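Local structure of general secretion pathway protein F (Vibrio cholerae, 3C1Q) at residues 48-53 with 72-77. The protein is a component of the inner membrane complex of the type II secretion system, probably required for energy-dependent export of proteases and toxins from the periplasm. Numbering follows the deposited sequence.
Sequences RTMLVA and PHVFDE
The carbonyl oxygen of Phe75 accepts a hydrogen bond from Arg80 NE of helix 77-89, while its ring reaches toward Met50 on helix 45-59, the two side chains coming from opposite directions. Met50, present here as selenomethionine, runs out fully extended through its first two torsions and bends only at the last (chi3 73°), which brings its methyl CE to 4.0 Å from both CE2 and CZ of Phe75. Its SE lies 3.7 Å from Phe75 CE2. Measured to the ring centroid, SE stands at 5.0 Å and 68° off the normal, an oblique Met-aromatic contact. Val74 approaches Met50 tip to tip and meets it with both methyls, CG2 at 4.0 Å and CG1 at 4.1 Å from SE. CG1 also covers one face of the Phe75 ring, 3.6 Å above its centre; SE lies on the same side of the plane but out past the CE2 rim, not over the ring. Ile17 of helix 11-26 touches both Met50 and Phe75, and Tyr71 also packs on Met50, so a small apolar cluster joins helix 45-59 of this cytoplasmic domain to the loop before helix 77-89. The next residue, Asp76, is the N-cap of helix 77-89, its OD1 bonded to Phe79 N. With no hydrogen bond between the two segments, the contact probably rests on dispersion and shape fit, the Met-aromatic approach, made here through selenium in place of sulfur, contributing but imposing little directional constraint.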
ATOM      1  N   ARG B  48      -9.176  12.886  -1.097  1.00 10.29           N
ATOM      2  CA  ARG B  48     -10.250  12.288  -1.895  1.00 10.22           C
ATOM      3  C   ARG B  48     -10.715  13.241  -3.001  1.00  9.45           C
ATOM      4  O   ARG B  48     -10.810  12.873  -4.174  1.00  9.24           O
ATOM      5  CB  ARG B  48     -11.428  11.878  -1.005  1.00 10.51           C
ATOM      6  CG  ARG B  48     -12.525  11.147  -1.770  1.00 12.37           C
ATOM      7  CD  ARG B  48     -13.526  10.494  -0.829  1.00 16.09           C
ATOM      8  NE  ARG B  48     -14.132  11.487   0.046  1.00 19.65           N
ATOM      9  CZ  ARG B  48     -13.868  11.667   1.347  1.00 22.63           C
ATOM     10  NH1 ARG B  48     -12.980  10.916   2.012  1.00 22.75           N
ATOM     11  NH2 ARG B  48     -14.516  12.628   1.998  1.00 22.41           N
ATOM     12  N   THR B  49     -10.961  14.484  -2.636  1.00  8.85           N
ATOM     13  CA  THR B  49     -11.383  15.489  -3.607  1.00  8.25           C
ATOM     14  C   THR B  49     -10.394  15.630  -4.753  1.00  8.64           C
ATOM     15  O   THR B  49     -10.781  15.693  -5.925  1.00  8.62           O
ATOM     16  CB  THR B  49     -11.497  16.847  -2.902  1.00  7.71           C
ATOM     17  OG1 THR B  49     -12.548  16.753  -1.947  1.00  8.46           O
ATOM     18  CG2 THR B  49     -11.797  17.947  -3.885  1.00  7.71           C
HETATM   19  N   MSE B  50      -9.120  15.713  -4.395  1.00  9.10           N
HETATM   20  CA  MSE B  50      -8.049  15.867  -5.368  1.00  9.65           C
HETATM   21  C   MSE B  50      -8.019  14.682  -6.304  1.00 10.21           C
HETATM   22  O   MSE B  50      -7.962  14.865  -7.510  1.00 10.29           O
HETATM   23  CB  MSE B  50      -6.702  15.984  -4.656  1.00 10.56           C
HETATM   24  CG  MSE B  50      -5.498  15.973  -5.568  1.00 11.91           C
HETATM   25 SE   MSE B  50      -3.885  16.227  -4.502  1.00 13.83          SE
HETATM   26  CE  MSE B  50      -3.803  14.451  -3.655  1.00 13.83           C
ATOM     27  N   LEU B  51      -8.091  13.476  -5.752  1.00  9.64           N
ATOM     28  CA  LEU B  51      -8.021  12.254  -6.575  1.00 10.85           C
ATOM     29  C   LEU B  51      -9.238  12.075  -7.485  1.00 10.09           C
ATOM     30  O   LEU B  51      -9.106  11.640  -8.636  1.00 10.16           O
ATOM     31  CB  LEU B  51      -7.790  11.031  -5.694  1.00 11.17           C
ATOM     32  CG  LEU B  51      -6.394  11.030  -5.054  1.00 13.02           C
ATOM     33  CD1 LEU B  51      -6.292   9.933  -4.012  1.00 16.34           C
ATOM     34  CD2 LEU B  51      -5.299  10.907  -6.116  1.00 17.26           C
ATOM     35  N   VAL B  52     -10.415  12.455  -7.006  1.00 10.15           N
ATOM     36  CA  VAL B  52     -11.612  12.386  -7.833  1.00  9.74           C
ATOM     37  C   VAL B  52     -11.480  13.377  -8.998  1.00 10.25           C
ATOM     38  O   VAL B  52     -11.821  13.055 -10.144  1.00 11.03           O
ATOM     39  CB  VAL B  52     -12.877  12.645  -6.974  1.00 10.00           C
ATOM     40  CG1 VAL B  52     -14.124  12.861  -7.834  1.00  9.62           C
ATOM     41  CG2 VAL B  52     -13.110  11.467  -6.034  1.00  8.71           C
ATOM     42  N   ALA B  53     -10.964  14.567  -8.708  1.00 10.30           N
ATOM     43  CA  ALA B  53     -10.782  15.601  -9.717  1.00  9.79           C
ATOM     44  C   ALA B  53      -9.760  15.166 -10.767  1.00  9.54           C
ATOM     45  O   ALA B  53      -9.978  15.331 -11.952  1.00  9.91           O
ATOM     46  CB  ALA B  53     -10.352  16.936  -9.055  1.00  9.60           C
ATOM     47  N   PRO B  72       0.478  21.422  -7.624  1.00 15.56           N
ATOM     48  CA  PRO B  72       1.941  21.474  -7.630  1.00 15.46           C
ATOM     49  C   PRO B  72       2.521  21.543  -6.214  1.00 16.04           C
ATOM     50  O   PRO B  72       3.696  21.230  -6.009  1.00 16.38           O
ATOM     51  CB  PRO B  72       2.235  22.754  -8.417  1.00 15.71           C
ATOM     52  CG  PRO B  72       1.075  23.631  -8.145  1.00 15.43           C
ATOM     53  CD  PRO B  72      -0.107  22.699  -8.074  1.00 15.15           C
ATOM     54  N   HIS B  73       1.682  21.946  -5.263  1.00 16.24           N
ATOM     55  CA  HIS B  73       1.969  21.892  -3.834  1.00 16.37           C
ATOM     56  C   HIS B  73       1.962  20.467  -3.238  1.00 16.03           C
ATOM     57  O   HIS B  73       2.442  20.260  -2.126  1.00 16.93           O
ATOM     58  CB  HIS B  73       0.987  22.820  -3.089  1.00 16.97           C
ATOM     59  CG  HIS B  73      -0.450  22.396  -3.187  1.00 19.28           C
ATOM     60  ND1 HIS B  73      -1.076  22.119  -4.388  1.00 17.80           N
ATOM     61  CD2 HIS B  73      -1.386  22.214  -2.225  1.00 20.17           C
ATOM     62  CE1 HIS B  73      -2.324  21.764  -4.156  1.00 21.72           C
ATOM     63  NE2 HIS B  73      -2.538  21.809  -2.853  1.00 21.11           N
ATOM     64  N   VAL B  74       1.442  19.492  -3.987  1.00 14.72           N
ATOM     65  CA  VAL B  74       1.422  18.093  -3.559  1.00 14.26           C
ATOM     66  C   VAL B  74       2.363  17.262  -4.408  1.00 14.03           C
ATOM     67  O   VAL B  74       3.126  16.456  -3.879  1.00 13.96           O
ATOM     68  CB  VAL B  74      -0.002  17.500  -3.645  1.00 14.10           C
ATOM     69  CG1 VAL B  74       0.025  15.999  -3.393  1.00 14.51           C
ATOM     70  CG2 VAL B  74      -0.924  18.220  -2.667  1.00 13.71           C
ATOM     71  N   PHE B  75       2.274  17.448  -5.729  1.00 13.71           N
ATOM     72  CA  PHE B  75       3.098  16.741  -6.699  1.00 13.47           C
ATOM     73  C   PHE B  75       4.099  17.713  -7.306  1.00 13.26           C
ATOM     74  O   PHE B  75       3.745  18.550  -8.145  1.00 12.58           O
ATOM     75  CB  PHE B  75       2.201  16.144  -7.772  1.00 13.81           C
ATOM     76  CG  PHE B  75       1.156  15.228  -7.222  1.00 14.77           C
ATOM     77  CD1 PHE B  75       1.493  13.956  -6.783  1.00 15.32           C
ATOM     78  CD2 PHE B  75      -0.163  15.651  -7.111  1.00 15.80           C
ATOM     79  CE1 PHE B  75       0.509  13.114  -6.262  1.00 15.48           C
ATOM     80  CE2 PHE B  75      -1.134  14.822  -6.586  1.00 16.30           C
ATOM     81  CZ  PHE B  75      -0.807  13.566  -6.163  1.00 16.22           C
ATOM     82  N   ASP B  76       5.350  17.633  -6.863  1.00 13.07           N
ATOM     83  CA  ASP B  76       6.345  18.621  -7.283  1.00 12.67           C
ATOM     84  C   ASP B  76       6.808  18.395  -8.728  1.00 12.47           C
ATOM     85  O   ASP B  76       6.371  17.464  -9.401  1.00 11.39           O
ATOM     86  CB  ASP B  76       7.513  18.730  -6.275  1.00 12.22           C
ATOM     87  CG  ASP B  76       8.386  17.474  -6.197  1.00 12.87           C
ATOM     88  OD1 ASP B  76       8.306  16.586  -7.063  1.00 12.03           O
ATOM     89  OD2 ASP B  76       9.161  17.383  -5.221  1.00 12.59           O
ATOM     90  N   GLU B  77       7.677  19.280  -9.208  1.00 12.78           N
ATOM     91  CA  GLU B  77       8.141  19.219 -10.586  1.00 13.64           C
ATOM     92  C   GLU B  77       8.790  17.873 -10.916  1.00 13.20           C
ATOM     93  O   GLU B  77       8.557  17.318 -11.992  1.00 12.89           O
ATOM     94  CB  GLU B  77       9.118  20.366 -10.828  1.00 14.48           C
ATOM     95  CG  GLU B  77       9.762  20.405 -12.197  1.00 18.62           C
ATOM     96  CD  GLU B  77      10.632  21.636 -12.376  1.00 23.03           C
ATOM     97  OE1 GLU B  77      10.555  22.552 -11.516  1.00 27.32           O
ATOM     98  OE2 GLU B  77      11.396  21.688 -13.368  1.00 26.56           O
TER